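PDB 1WWZ: N-acetyltransferase domain-containing protein from Pyrococcus horikoshii, which binds acetyl-coenzyme A and, as a member of the GNAT family, probably transfers its acetyl group to an acceptor that remains unidentified. Local coordinates for residues A[24-29]-A[92-97]; A[18-23]-A[64-69]; A[29-34]-A[127-132]; A[56-61]-A[70-75]. All coordinates share one frame; numbering follows the deposited sequence.

Interaction 1. Residues A[24-29]-A[92-97]. With ACO (acetyl coenzyme *a), chain C.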
# COMPACT_ATOMS: atom_id res chain seq x y z
N TYR A 24 -14.29 15.96 -4.69
CA TYR A 24 -15.47 15.30 -4.15
C TYR A 24 -16.63 15.37 -5.14
O TYR A 24 -17.25 14.36 -5.46
CB TYR A 24 -15.86 15.96 -2.83
CG TYR A 24 -17.07 15.37 -2.16
CD1 TYR A 24 -16.94 14.51 -1.06
CD2 TYR A 24 -18.36 15.69 -2.59
CE1 TYR A 24 -18.06 13.99 -0.42
CE2 TYR A 24 -19.48 15.18 -1.95
CZ TYR A 24 -19.33 14.34 -0.87
OH TYR A 24 -20.44 13.85 -0.23
N MET A 25 -16.92 16.58 -5.63
CA MET A 25 -18.02 16.77 -6.58
C MET A 25 -17.80 15.98 -7.87
O MET A 25 -18.74 15.43 -8.45
CB MET A 25 -18.19 18.25 -6.91
CG MET A 25 -18.56 19.13 -5.72
SD MET A 25 -20.05 18.58 -4.87
CE MET A 25 -21.33 19.00 -6.09
N SER A 26 -16.55 15.94 -8.32
CA SER A 26 -16.19 15.22 -9.54
C SER A 26 -16.39 13.73 -9.35
O SER A 26 -17.01 13.05 -10.17
CB SER A 26 -14.74 15.51 -9.91
OG SER A 26 -14.29 14.65 -10.94
N GLY A 27 -15.85 13.21 -8.25
CA GLY A 27 -15.96 11.79 -7.97
C GLY A 27 -17.36 11.29 -7.66
O GLY A 27 -17.70 10.16 -8.02
N TYR A 28 -18.17 12.11 -7.00
CA TYR A 28 -19.53 11.70 -6.66
C TYR A 28 -20.58 12.01 -7.71
O TYR A 28 -21.77 11.82 -7.48
CB TYR A 28 -19.97 12.30 -5.33
CG TYR A 28 -19.58 11.46 -4.13
CD1 TYR A 28 -18.46 11.78 -3.36
CD2 TYR A 28 -20.31 10.32 -3.81
CE1 TYR A 28 -18.08 10.97 -2.29
CE2 TYR A 28 -19.94 9.51 -2.74
CZ TYR A 28 -18.82 9.84 -1.99
OH TYR A 28 -18.45 9.03 -0.94
N GLU A 29 -20.13 12.50 -8.87
CA GLU A 29 -21.05 12.82 -9.94
C GLU A 29 -21.72 11.52 -10.38
O GLU A 29 -21.05 10.57 -10.78
CB GLU A 29 -20.31 13.46 -11.12
CG GLU A 29 -21.22 14.06 -12.17
CD GLU A 29 -20.50 14.33 -13.48
OE1 GLU A 29 -19.92 13.37 -14.03
OE2 GLU A 29 -20.52 15.49 -13.96
N VAL A 92 -12.59 9.32 -2.02
CA VAL A 92 -13.01 9.68 -3.36
C VAL A 92 -11.85 10.16 -4.23
O VAL A 92 -10.91 10.79 -3.76
CB VAL A 92 -14.11 10.78 -3.31
CG1 VAL A 92 -13.58 12.01 -2.57
CG2 VAL A 92 -14.56 11.16 -4.72
N VAL A 93 -11.94 9.84 -5.51
CA VAL A 93 -10.92 10.22 -6.48
C VAL A 93 -11.59 10.94 -7.64
O VAL A 93 -12.67 10.54 -8.08
CB VAL A 93 -10.17 8.98 -7.00
CG1 VAL A 93 -9.24 9.38 -8.14
CG2 VAL A 93 -9.39 8.33 -5.87
N ASP A 94 -10.96 12.01 -8.12
CA ASP A 94 -11.48 12.77 -9.25
C ASP A 94 -11.85 11.80 -10.36
O ASP A 94 -11.09 10.89 -10.68
CB ASP A 94 -10.41 13.75 -9.75
CG ASP A 94 -10.88 14.58 -10.93
OD1 ASP A 94 -11.14 14.00 -12.00
OD2 ASP A 94 -10.98 15.81 -10.77
N LYS A 95 -13.03 11.99 -10.95
CA LYS A 95 -13.51 11.11 -12.01
C LYS A 95 -12.48 10.89 -13.11
O LYS A 95 -12.29 9.77 -13.58
CB LYS A 95 -14.80 11.68 -12.60
CG LYS A 95 -15.42 10.83 -13.71
CD LYS A 95 -15.71 9.40 -13.27
CE LYS A 95 -16.71 9.35 -12.12
NZ LYS A 95 -18.04 9.92 -12.48
N LYS A 96 -11.82 11.97 -13.52
CA LYS A 96 -10.82 11.90 -14.58
C LYS A 96 -9.59 11.09 -14.18
O LYS A 96 -8.84 10.62 -15.05
CB LYS A 96 -10.38 13.31 -14.98
CG LYS A 96 -11.52 14.18 -15.50
CD LYS A 96 -11.01 15.54 -15.93
CE LYS A 96 -12.14 16.39 -16.50
NZ LYS A 96 -11.63 17.69 -17.03
N PHE A 97 -9.38 10.91 -12.88
CA PHE A 97 -8.22 10.17 -12.40
C PHE A 97 -8.54 8.78 -11.86
O PHE A 97 -7.66 8.10 -11.36
CB PHE A 97 -7.51 10.99 -11.32
CG PHE A 97 -6.79 12.18 -11.85
CD1 PHE A 97 -5.45 12.10 -12.21
CD2 PHE A 97 -7.46 13.39 -12.04
CE1 PHE A 97 -4.78 13.20 -12.74
CE2 PHE A 97 -6.80 14.50 -12.57
CZ PHE A 97 -5.46 14.40 -12.92
N1A ACO C . -16.28 -1.54 -10.83
C2A ACO C . -15.61 -2.64 -10.48
N3A ACO C . -14.49 -2.69 -9.70
C4A ACO C . -14.06 -1.43 -9.28
C5A ACO C . -14.69 -0.24 -9.61
C6A ACO C . -15.87 -0.32 -10.45
N6A ACO C . -16.54 0.77 -10.84
N7A ACO C . -14.01 0.84 -9.05
C8A ACO C . -13.02 0.29 -8.40
N9A ACO C . -12.98 -1.10 -8.48
C1B ACO C . -12.03 -2.04 -7.90
C2B ACO C . -11.15 -2.77 -8.92
O2B ACO C . -10.78 -4.04 -8.33
C3B ACO C . -10.00 -1.75 -9.16
O3B ACO C . -8.85 -2.52 -9.57
P3B ACO C . -8.42 -2.86 -11.08
O7A ACO C . -9.57 -3.68 -11.60
O8A ACO C . -7.20 -3.64 -10.96
O9A ACO C . -8.24 -1.57 -11.78
C4B ACO C . -9.80 -1.17 -7.79
O4B ACO C . -11.06 -1.42 -7.10
C5B ACO C . -9.64 0.33 -7.73
O5B ACO C . -8.74 0.86 -8.69
P1A ACO C . -8.33 2.39 -8.59
O1A ACO C . -7.96 2.83 -9.94
O2A ACO C . -7.29 2.53 -7.50
O3A ACO C . -9.80 3.05 -8.28
P2A ACO C . -10.12 4.55 -8.05
O4A ACO C . -11.16 4.85 -9.06
O5A ACO C . -8.84 5.30 -8.11
O6A ACO C . -10.71 4.66 -6.61
CBP ACO C . -12.97 4.98 -5.59
CCP ACO C . -11.96 3.99 -6.15
CDP ACO C . -14.17 4.13 -5.05
CEP ACO C . -12.32 5.82 -4.47
CAP ACO C . -13.41 5.93 -6.77
OAP ACO C . -14.04 5.15 -7.79
C9P ACO C . -14.40 7.05 -6.39
O9P ACO C . -14.02 8.17 -6.05
N8P ACO C . -15.74 6.73 -6.43
C7P ACO C . -16.83 7.67 -6.09
C6P ACO C . -16.96 7.98 -4.58
C5P ACO C . -17.22 6.74 -3.76
O5P ACO C . -18.09 5.91 -4.10
N4P ACO C . -16.51 6.55 -2.65
C3P ACO C . -16.49 5.51 -1.61
C2P ACO C . -17.64 5.87 -0.67
S1P ACO C . -17.63 4.61 0.72
C ACO C . -16.89 5.41 1.79
O ACO C . -16.40 6.63 1.73
CH3 ACO C . -16.48 4.97 3.33
O HOH W 1 -12.89 16.06 -12.85
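Ser-26 and Lys-95 make the polar link: the backbone N of Lys-95 donates to Ser-26 OG at 2.9 Å, and the hydroxyl gets there because chi1 of 170° swings OG away from its own backbone N. A water also sits on Ser-26 OG and donates weakly to Asp-94 OD1. Asp-94 OD1 also accepts from Lys-96 N at 2.6 Å, closing an Asx turn as the strand ends.

Apolar packing centres on Val-92. Val-92 CG2 lies 3.6 Å from Gly-27 CA, a spot where any CB on Gly-27 would collide with it, while Val-92 CB meets Tyr-28 CE1 at 4.1 Å.

This is the cofactor site of the GNAT fold, where the end of helix 14-27 packs on the end of strand 83-93 and the pantetheine arm runs alongside both. Val-93 N donates to O9P of acetyl-coenzyme A, 2.7 Å and nearly straight at 166°. The Tyr-28 ring lies between the Tyr-24 hydroxyl, toward the rim of one face, and cofactor C6P, 3.7 Å above the other; Tyr-28 OH is hydrogen-bonded to Glu-90. Putting an alanine at Tyr-28 would probably leave a gap beside C6P and Val-92 and deprive Glu-90 of its hydroxyl partner.

Interaction 2. Residues A[18-23]-A[64-69]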
# COMPACT_ATOMS: atom_id res chain seq x y z
N ASN A 18 -11.30 24.04 -1.09
CA ASN A 18 -11.87 24.23 -2.42
C ASN A 18 -11.48 23.07 -3.34
O ASN A 18 -12.32 22.55 -4.08
CB ASN A 18 -11.38 25.55 -3.02
CG ASN A 18 -12.30 26.07 -4.10
OD1 ASN A 18 -13.43 26.48 -3.83
ND2 ASN A 18 -11.83 26.05 -5.34
N GLU A 19 -10.21 22.68 -3.29
CA GLU A 19 -9.72 21.58 -4.12
C GLU A 19 -10.39 20.27 -3.73
O GLU A 19 -10.77 19.47 -4.60
CB GLU A 19 -8.21 21.41 -3.96
CG GLU A 19 -7.37 22.53 -4.54
CD GLU A 19 -5.89 22.25 -4.40
OE1 GLU A 19 -5.44 21.20 -4.92
OE2 GLU A 19 -5.17 23.07 -3.79
N LEU A 20 -10.53 20.04 -2.43
CA LEU A 20 -11.15 18.81 -1.96
C LEU A 20 -12.60 18.76 -2.41
O LEU A 20 -13.11 17.71 -2.80
CB LEU A 20 -11.07 18.72 -0.43
CG LEU A 20 -9.67 18.49 0.13
CD1 LEU A 20 -9.69 18.63 1.64
CD2 LEU A 20 -9.17 17.10 -0.26
N ILE A 21 -13.27 19.91 -2.38
CA ILE A 21 -14.66 19.96 -2.81
C ILE A 21 -14.76 19.60 -4.29
O ILE A 21 -15.63 18.81 -4.68
CB ILE A 21 -15.26 21.36 -2.55
CG1 ILE A 21 -15.34 21.60 -1.03
CG2 ILE A 21 -16.65 21.45 -3.17
CD1 ILE A 21 -15.88 22.97 -0.65
N ASP A 22 -13.88 20.17 -5.11
CA ASP A 22 -13.89 19.88 -6.55
C ASP A 22 -13.71 18.37 -6.79
O ASP A 22 -14.44 17.77 -7.58
CB ASP A 22 -12.77 20.64 -7.27
CG ASP A 22 -12.93 22.15 -7.19
OD1 ASP A 22 -14.05 22.63 -6.90
OD2 ASP A 22 -11.93 22.86 -7.44
N VAL A 23 -12.74 17.78 -6.10
CA VAL A 23 -12.48 16.35 -6.23
C VAL A 23 -13.70 15.55 -5.81
O VAL A 23 -14.11 14.60 -6.47
CB VAL A 23 -11.27 15.92 -5.35
CG1 VAL A 23 -11.19 14.40 -5.27
CG2 VAL A 23 -9.99 16.50 -5.92
N ASP A 64 0.75 19.76 -8.30
CA ASP A 64 0.32 20.63 -7.21
C ASP A 64 -1.17 20.50 -6.92
O ASP A 64 -1.70 21.20 -6.06
CB ASP A 64 0.65 22.09 -7.54
CG ASP A 64 2.13 22.32 -7.76
OD1 ASP A 64 2.91 22.18 -6.80
OD2 ASP A 64 2.52 22.63 -8.91
N LYS A 65 -1.84 19.60 -7.64
CA LYS A 65 -3.28 19.42 -7.45
C LYS A 65 -3.65 18.13 -6.75
O LYS A 65 -3.03 17.08 -6.97
CB LYS A 65 -4.01 19.47 -8.80
CG LYS A 65 -3.71 18.30 -9.73
CD LYS A 65 -4.52 18.37 -11.02
CE LYS A 65 -5.81 17.56 -10.94
NZ LYS A 65 -6.99 18.29 -11.49
N ILE A 66 -4.66 18.22 -5.89
CA ILE A 66 -5.16 17.06 -5.17
C ILE A 66 -6.10 16.37 -6.14
O ILE A 66 -6.97 17.02 -6.74
CB ILE A 66 -5.95 17.49 -3.92
CG1 ILE A 66 -5.00 18.15 -2.92
CG2 ILE A 66 -6.67 16.29 -3.32
CD1 ILE A 66 -5.70 18.67 -1.67
N VAL A 67 -5.94 15.06 -6.32
CA VAL A 67 -6.79 14.33 -7.25
C VAL A 67 -7.64 13.29 -6.54
O VAL A 67 -8.45 12.61 -7.16
CB VAL A 67 -5.97 13.63 -8.35
CG1 VAL A 67 -5.12 14.65 -9.08
CG2 VAL A 67 -5.10 12.54 -7.74
N GLY A 68 -7.44 13.16 -5.23
CA GLY A 68 -8.20 12.19 -4.47
C GLY A 68 -7.85 12.29 -3.00
O GLY A 68 -6.83 12.88 -2.64
N PHE A 69 -8.70 11.73 -2.14
CA PHE A 69 -8.41 11.76 -0.71
C PHE A 69 -9.19 10.71 0.05
O PHE A 69 -10.17 10.15 -0.45
CB PHE A 69 -8.66 13.17 -0.13
CG PHE A 69 -10.11 13.58 -0.08
CD1 PHE A 69 -10.86 13.38 1.08
CD2 PHE A 69 -10.71 14.23 -1.16
CE1 PHE A 69 -12.19 13.81 1.16
CE2 PHE A 69 -12.04 14.67 -1.09
CZ PHE A 69 -12.78 14.46 0.07
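The Phe-69 ring carries a methyl of Leu-20 over one face: Leu-20 CD2 stands 3.8 Å from the ring centroid, a CH-pi contact that comes as close as 3.4 Å between Leu-20 CD2 and Phe-69 CD2. Val-23 CG1 approaches the ring obliquely, 4.1 Å from Phe-69 CD2, and the ring of Phe-57 meets it with nearly parallel planes. This is helix-on-sheet packing of the GNAT alpha/beta fold, helix 14-27 lying across strand 65-78 with the short segment axes 8.0 Å apart and at 54°.

Chi1 of 70° sets Phe-69 CG between its backbone N and carbonyl carbon, which turns the ring up against the helix. Leu-20 CD2 serves two partners, since it also touches Ile-66 CG2 at 4.0 Å. One helical turn on, Val-23 sets its two methyls along the strand backbone: CG2 rests on the carbonyl O of Ile-66, and Val-23 CG1 lies 3.8 Å from Gly-68 CA. Val-67 and Gly-68 form a classic beta bulge opposite Ala-60.

Helix 38-53 backs the helix through Ile-46, which touches both Leu-20 and Ile-21, and Val-92 of strand 83-93 packs on Phe-69. Toward the exposed end of the contact the chemistry becomes polar. Glu-19 reaches out with an extended chain, crossing Ile-66 at about a right angle, and its carboxylate accepts from the strand backbone: Ile-66 N points at Glu-19 OE1 nearly along the C-O axis, at 3.2 Å with an N-H...O angle of 160°.

Interaction 3. Residues A[29-34]-A[127-132]. With ACO (acetyl coenzyme *a), chain C.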
# COMPACT_ATOMS: atom_id res chain seq x y z
N GLU A 29 -20.13 12.50 -8.87
CA GLU A 29 -21.05 12.82 -9.94
C GLU A 29 -21.72 11.52 -10.38
O GLU A 29 -21.05 10.57 -10.78
CB GLU A 29 -20.31 13.46 -11.12
CG GLU A 29 -21.22 14.06 -12.17
CD GLU A 29 -20.50 14.33 -13.48
OE1 GLU A 29 -19.92 13.37 -14.03
OE2 GLU A 29 -20.52 15.49 -13.96
N GLY A 30 -23.05 11.49 -10.31
CA GLY A 30 -23.79 10.30 -10.69
C GLY A 30 -24.20 9.50 -9.46
O GLY A 30 -25.11 8.68 -9.53
N LEU A 31 -23.53 9.75 -8.34
CA LEU A 31 -23.81 9.07 -7.09
C LEU A 31 -24.31 10.06 -6.04
O LEU A 31 -24.08 9.89 -4.84
CB LEU A 31 -22.55 8.36 -6.57
CG LEU A 31 -22.18 7.04 -7.25
CD1 LEU A 31 -20.78 6.64 -6.84
CD2 LEU A 31 -23.17 5.96 -6.87
N GLU A 32 -25.01 11.09 -6.50
CA GLU A 32 -25.56 12.13 -5.63
C GLU A 32 -26.44 11.57 -4.52
O GLU A 32 -26.63 12.22 -3.49
CB GLU A 32 -26.38 13.14 -6.44
CG GLU A 32 -25.60 13.98 -7.45
CD GLU A 32 -25.19 13.20 -8.69
OE1 GLU A 32 -25.74 12.11 -8.93
OE2 GLU A 32 -24.32 13.70 -9.44
N GLU A 33 -26.99 10.38 -4.73
CA GLU A 33 -27.85 9.75 -3.73
C GLU A 33 -27.06 9.52 -2.45
O GLU A 33 -27.62 9.51 -1.35
CB GLU A 33 -28.39 8.41 -4.27
CG GLU A 33 -29.05 7.52 -3.22
CD GLU A 33 -29.84 6.36 -3.83
OE1 GLU A 33 -29.46 5.88 -4.92
OE2 GLU A 33 -30.82 5.91 -3.20
N TYR A 34 -25.75 9.36 -2.59
CA TYR A 34 -24.87 9.13 -1.45
C TYR A 34 -23.97 10.33 -1.18
O TYR A 34 -23.65 10.64 -0.03
CB TYR A 34 -24.01 7.89 -1.69
CG TYR A 34 -24.81 6.67 -2.11
CD1 TYR A 34 -25.80 6.16 -1.28
CD2 TYR A 34 -24.57 6.05 -3.33
CE1 TYR A 34 -26.55 5.04 -1.66
CE2 TYR A 34 -25.31 4.93 -3.72
CZ TYR A 34 -26.29 4.43 -2.89
OH TYR A 34 -27.01 3.32 -3.26
N GLU A 127 -25.54 1.25 -1.01
CA GLU A 127 -25.94 -0.07 -1.48
C GLU A 127 -25.76 -0.30 -2.98
O GLU A 127 -25.53 -1.42 -3.42
CB GLU A 127 -27.39 -0.35 -1.06
CG GLU A 127 -28.44 0.50 -1.76
CD GLU A 127 -29.82 0.33 -1.16
OE1 GLU A 127 -30.13 -0.78 -0.68
OE2 GLU A 127 -30.61 1.29 -1.19
N LYS A 128 -25.87 0.77 -3.77
CA LYS A 128 -25.72 0.65 -5.22
C LYS A 128 -24.26 0.79 -5.65
O LYS A 128 -23.92 0.53 -6.80
CB LYS A 128 -26.56 1.71 -5.93
CG LYS A 128 -28.06 1.61 -5.67
CD LYS A 128 -28.83 2.72 -6.37
CE LYS A 128 -30.30 2.71 -5.95
NZ LYS A 128 -31.05 3.88 -6.47
N ASN A 129 -23.40 1.18 -4.72
CA ASN A 129 -21.98 1.39 -5.01
C ASN A 129 -21.20 0.08 -5.09
O ASN A 129 -20.34 -0.20 -4.25
CB ASN A 129 -21.38 2.28 -3.92
CG ASN A 129 -20.16 3.04 -4.40
OD1 ASN A 129 -19.55 2.69 -5.41
ND2 ASN A 129 -19.80 4.09 -3.67
N TYR A 130 -21.47 -0.72 -6.12
CA TYR A 130 -20.80 -2.01 -6.28
C TYR A 130 -19.30 -1.87 -6.54
O TYR A 130 -18.52 -2.77 -6.19
CB TYR A 130 -21.46 -2.80 -7.42
CG TYR A 130 -21.56 -2.02 -8.71
CD1 TYR A 130 -20.48 -1.94 -9.59
CD2 TYR A 130 -22.72 -1.32 -9.03
CE1 TYR A 130 -20.55 -1.18 -10.75
CE2 TYR A 130 -22.80 -0.55 -10.19
CZ TYR A 130 -21.71 -0.48 -11.04
OH TYR A 130 -21.78 0.29 -12.17
N GLY A 131 -18.89 -0.76 -7.14
CA GLY A 131 -17.49 -0.54 -7.43
C GLY A 131 -16.66 -0.40 -6.17
O GLY A 131 -15.62 -1.05 -6.02
N ALA A 132 -17.11 0.45 -5.25
CA ALA A 132 -16.40 0.66 -4.00
C ALA A 132 -16.42 -0.63 -3.17
O ALA A 132 -15.41 -1.02 -2.59
CB ALA A 132 -17.04 1.80 -3.22
N1A ACO C . -16.28 -1.54 -10.83
C2A ACO C . -15.61 -2.64 -10.48
N3A ACO C . -14.49 -2.69 -9.70
C4A ACO C . -14.06 -1.43 -9.28
C5A ACO C . -14.69 -0.24 -9.61
C6A ACO C . -15.87 -0.32 -10.45
N6A ACO C . -16.54 0.77 -10.84
N7A ACO C . -14.01 0.84 -9.05
C8A ACO C . -13.02 0.29 -8.40
N9A ACO C . -12.98 -1.10 -8.48
C1B ACO C . -12.03 -2.04 -7.90
C2B ACO C . -11.15 -2.77 -8.92
O2B ACO C . -10.78 -4.04 -8.33
C3B ACO C . -10.00 -1.75 -9.16
O3B ACO C . -8.85 -2.52 -9.57
P3B ACO C . -8.42 -2.86 -11.08
O7A ACO C . -9.57 -3.68 -11.60
O8A ACO C . -7.20 -3.64 -10.96
O9A ACO C . -8.24 -1.57 -11.78
C4B ACO C . -9.80 -1.17 -7.79
O4B ACO C . -11.06 -1.42 -7.10
C5B ACO C . -9.64 0.33 -7.73
O5B ACO C . -8.74 0.86 -8.69
P1A ACO C . -8.33 2.39 -8.59
O1A ACO C . -7.96 2.83 -9.94
O2A ACO C . -7.29 2.53 -7.50
O3A ACO C . -9.80 3.05 -8.28
P2A ACO C . -10.12 4.55 -8.05
O4A ACO C . -11.16 4.85 -9.06
O5A ACO C . -8.84 5.30 -8.11
O6A ACO C . -10.71 4.66 -6.61
CBP ACO C . -12.97 4.98 -5.59
CCP ACO C . -11.96 3.99 -6.15
CDP ACO C . -14.17 4.13 -5.05
CEP ACO C . -12.32 5.82 -4.47
CAP ACO C . -13.41 5.93 -6.77
OAP ACO C . -14.04 5.15 -7.79
C9P ACO C . -14.40 7.05 -6.39
O9P ACO C . -14.02 8.17 -6.05
N8P ACO C . -15.74 6.73 -6.43
C7P ACO C . -16.83 7.67 -6.09
C6P ACO C . -16.96 7.98 -4.58
C5P ACO C . -17.22 6.74 -3.76
O5P ACO C . -18.09 5.91 -4.10
N4P ACO C . -16.51 6.55 -2.65
C3P ACO C . -16.49 5.51 -1.61
C2P ACO C . -17.64 5.87 -0.67
S1P ACO C . -17.63 4.61 0.72
C ACO C . -16.89 5.41 1.79
O ACO C . -16.40 6.63 1.73
CH3 ACO C . -16.48 4.97 3.33
O HOH W 2 -29.62 3.47 -2.65
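Two helix starts meet beside the pantetheine arm of acetyl-coenzyme A, within the cofactor pocket of the GNAT fold. Asn-129 is the N-cap of helix 130-138, and its amide works in two directions. Asn-129 ND2 donates to cofactor O5P at 2.5 Å, while Asn-129 OD1 accepts weakly from Ala-132 N at 3.3 Å. A chi1 of -155°, with CG opposite the backbone N, directs the amide to both, and the capping bond helps to fix its rotation. Leu-31, the N-cap residue of the other helix, brings CD1 to 4.2 Å from Asn-129 ND2. Leu-31 CD1 is also 3.9 Å from cofactor O5P.

Farther from the cofactor, Tyr-34 crosses Lys-128 at about a right angle. Tyr-34 OH accepts from Lys-128 N at 2.8 Å; the lysine chain is extended beyond CG, and Lys-128 CG passes 3.1 Å from Tyr-34 OH. Lys-128 NZ closes a salt bridge with Glu-33 OE1 at 3.0 Å, meeting the syn lone pair of that oxygen. One water touches Tyr-34 OH and donates to Glu-127 OE2 and, weakly, to Glu-33 OE2, bridging two carboxylates of like charge. A phenylalanine at Tyr-34 would probably leave Lys-128 N without its acceptor and the water with one partner fewer.

Around the site, Trp-150 of strand 150-156 meets the Tyr-34 ring edge-to-face, and Ile-149, in the loop just before that strand, packs on Glu-33, Tyr-34 and Glu-127. The contact thus joins short helix 32-35 to the turn between strand 120-126 and helix 130-138.

Interaction 4. Residues A[56-61]-A[70-75]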
# COMPACT_ATOMS: atom_id res chain seq x y z
N GLY A 56 -5.81 11.78 10.15
CA GLY A 56 -5.81 10.70 9.18
C GLY A 56 -6.38 11.12 7.84
O GLY A 56 -6.94 10.31 7.10
N PHE A 57 -6.24 12.40 7.52
CA PHE A 57 -6.74 12.97 6.28
C PHE A 57 -5.60 12.90 5.26
O PHE A 57 -4.67 13.70 5.30
CB PHE A 57 -7.16 14.42 6.52
CG PHE A 57 -8.28 14.89 5.63
CD1 PHE A 57 -9.52 15.21 6.18
CD2 PHE A 57 -8.09 15.05 4.27
CE1 PHE A 57 -10.55 15.69 5.38
CE2 PHE A 57 -9.12 15.52 3.45
CZ PHE A 57 -10.35 15.84 4.01
N PHE A 58 -5.67 11.92 4.36
CA PHE A 58 -4.64 11.72 3.35
C PHE A 58 -5.11 12.15 1.97
O PHE A 58 -6.25 11.90 1.59
CB PHE A 58 -4.25 10.24 3.28
CG PHE A 58 -3.49 9.76 4.47
CD1 PHE A 58 -2.11 9.97 4.56
CD2 PHE A 58 -4.14 9.13 5.53
CE1 PHE A 58 -1.41 9.56 5.69
CE2 PHE A 58 -3.45 8.72 6.65
CZ PHE A 58 -2.07 8.93 6.74
N VAL A 59 -4.23 12.80 1.22
CA VAL A 59 -4.57 13.24 -0.13
C VAL A 59 -3.60 12.66 -1.15
O VAL A 59 -2.42 12.45 -0.85
CB VAL A 59 -4.56 14.78 -0.26
CG1 VAL A 59 -5.66 15.38 0.61
CG2 VAL A 59 -3.19 15.32 0.14
N ALA A 60 -4.12 12.36 -2.33
CA ALA A 60 -3.31 11.84 -3.42
C ALA A 60 -3.07 13.05 -4.31
O ALA A 60 -4.01 13.78 -4.64
CB ALA A 60 -4.06 10.76 -4.19
N LYS A 61 -1.82 13.28 -4.70
CA LYS A 61 -1.51 14.42 -5.54
C LYS A 61 -0.68 14.07 -6.76
O LYS A 61 0.17 13.18 -6.73
CB LYS A 61 -0.78 15.49 -4.72
CG LYS A 61 -1.61 16.07 -3.58
CD LYS A 61 -0.81 17.06 -2.75
CE LYS A 61 -0.36 18.26 -3.56
NZ LYS A 61 0.44 19.21 -2.74
N ILE A 70 -8.72 10.42 1.25
CA ILE A 70 -9.37 9.44 2.10
C ILE A 70 -9.25 9.96 3.52
O ILE A 70 -8.23 10.55 3.90
CB ILE A 70 -8.72 8.03 1.94
CG1 ILE A 70 -9.53 6.99 2.72
CG2 ILE A 70 -7.26 8.05 2.40
CD1 ILE A 70 -9.16 5.54 2.36
N VAL A 71 -10.31 9.78 4.30
CA VAL A 71 -10.35 10.25 5.68
C VAL A 71 -10.36 9.05 6.61
O VAL A 71 -11.33 8.30 6.63
CB VAL A 71 -11.61 11.11 5.92
CG1 VAL A 71 -11.65 11.60 7.36
CG2 VAL A 71 -11.60 12.29 4.95
N CYS A 72 -9.27 8.89 7.35
CA CYS A 72 -9.09 7.77 8.27
C CYS A 72 -9.19 8.22 9.72
O CYS A 72 -8.43 9.08 10.16
CB CYS A 72 -7.73 7.13 8.01
SG CYS A 72 -7.34 7.00 6.24
N ASP A 73 -10.11 7.62 10.47
CA ASP A 73 -10.32 7.97 11.87
C ASP A 73 -9.85 6.85 12.80
O ASP A 73 -10.47 5.80 12.85
CB ASP A 73 -11.81 8.22 12.11
CG ASP A 73 -12.09 8.97 13.40
OD1 ASP A 73 -11.29 8.85 14.34
OD2 ASP A 73 -13.12 9.67 13.46
N LYS A 74 -8.77 7.09 13.54
CA LYS A 74 -8.25 6.08 14.45
C LYS A 74 -9.02 6.07 15.77
O LYS A 74 -8.78 5.21 16.62
CB LYS A 74 -6.76 6.34 14.74
CG LYS A 74 -6.51 7.63 15.51
CD LYS A 74 -5.03 7.81 15.82
CE LYS A 74 -4.80 8.97 16.78
NZ LYS A 74 -5.26 10.28 16.24
N ASP A 75 -9.94 7.01 15.92
CA ASP A 75 -10.70 7.12 17.16
C ASP A 75 -12.22 7.17 16.95
O ASP A 75 -12.88 8.13 17.33
CB ASP A 75 -10.22 8.36 17.92
CG ASP A 75 -10.92 8.54 19.25
OD1 ASP A 75 -11.09 7.54 19.97
OD2 ASP A 75 -11.27 9.70 19.58
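Phe-58 meets its strand neighbour from root to rim. Phe-58 CB touches Ile-70 CG2 at 3.8 Å; CG stands anti to the carbonyl carbon (chi1 -70°), which leans the ring back toward the Gly-56 end of its own strand, so that Phe-58 CD2 comes to 3.9 Å from Cys-72 SG. The sulfur lies at the ring edge, 78° off the normal, a Cys sulfur-aromatic contact, and beyond the segments the ring meets Phe-113 edge-to-face.

The backbones form an antiparallel beta hairpin. Phe-58 and Ile-70 are a hydrogen-bonded pair, Phe-58 N to Ile-70 O and Ile-70 N to Phe-58 O, each 2.9 Å; the one into Ile-70 O is almost straight down the carbonyl, and the one into Phe-58 O lies in the carbonyl plane. Next along, Cys-72 N reaches Gly-56 O at 2.7 Å from above its carbonyl plane. A CB on Gly-56 would run into Cys-72 O, which sits 3.2 Å from Gly-56 CA in a CA-H...O contact.

On the face opposite Phe-58 and Ile-70, the non-hydrogen-bonded pair Phe-57 and Val-71 packs by CH-pi: Val-71 CG2 rides over the Phe-57 ring, 3.8 Å from its centroid.

The sheet is covered on both sides. Helix 102-115 lies against Phe-58, Ile-70 and Cys-72, helix 38-53 against Phe-57 and Val-71, and strand 83-93 continues the sheet beside strand 65-78.

From the N terminus, helix 14-27 is tied twice. Its 18-23 part closes a loop onto strand 65-78 in interaction 2, and its last turn and the loop after it, 24-29, close a longer one onto strand 83-93 in interaction 1. These two loops cross, and they touch where the neighbouring strands pair, Asp-94 N with Val-67 O. Interaction 3 starts from the same residue, Glu-29, that ends the first segment of interaction 1, and reaches furthest along the chain, to helix 130-138; it crosses interactions 1 and 2. The short hairpin of interaction 4 falls within the loops of interactions 1 and 3 and crosses interaction 2. Interactions 1 and 3 both meet acetyl-coenzyme A.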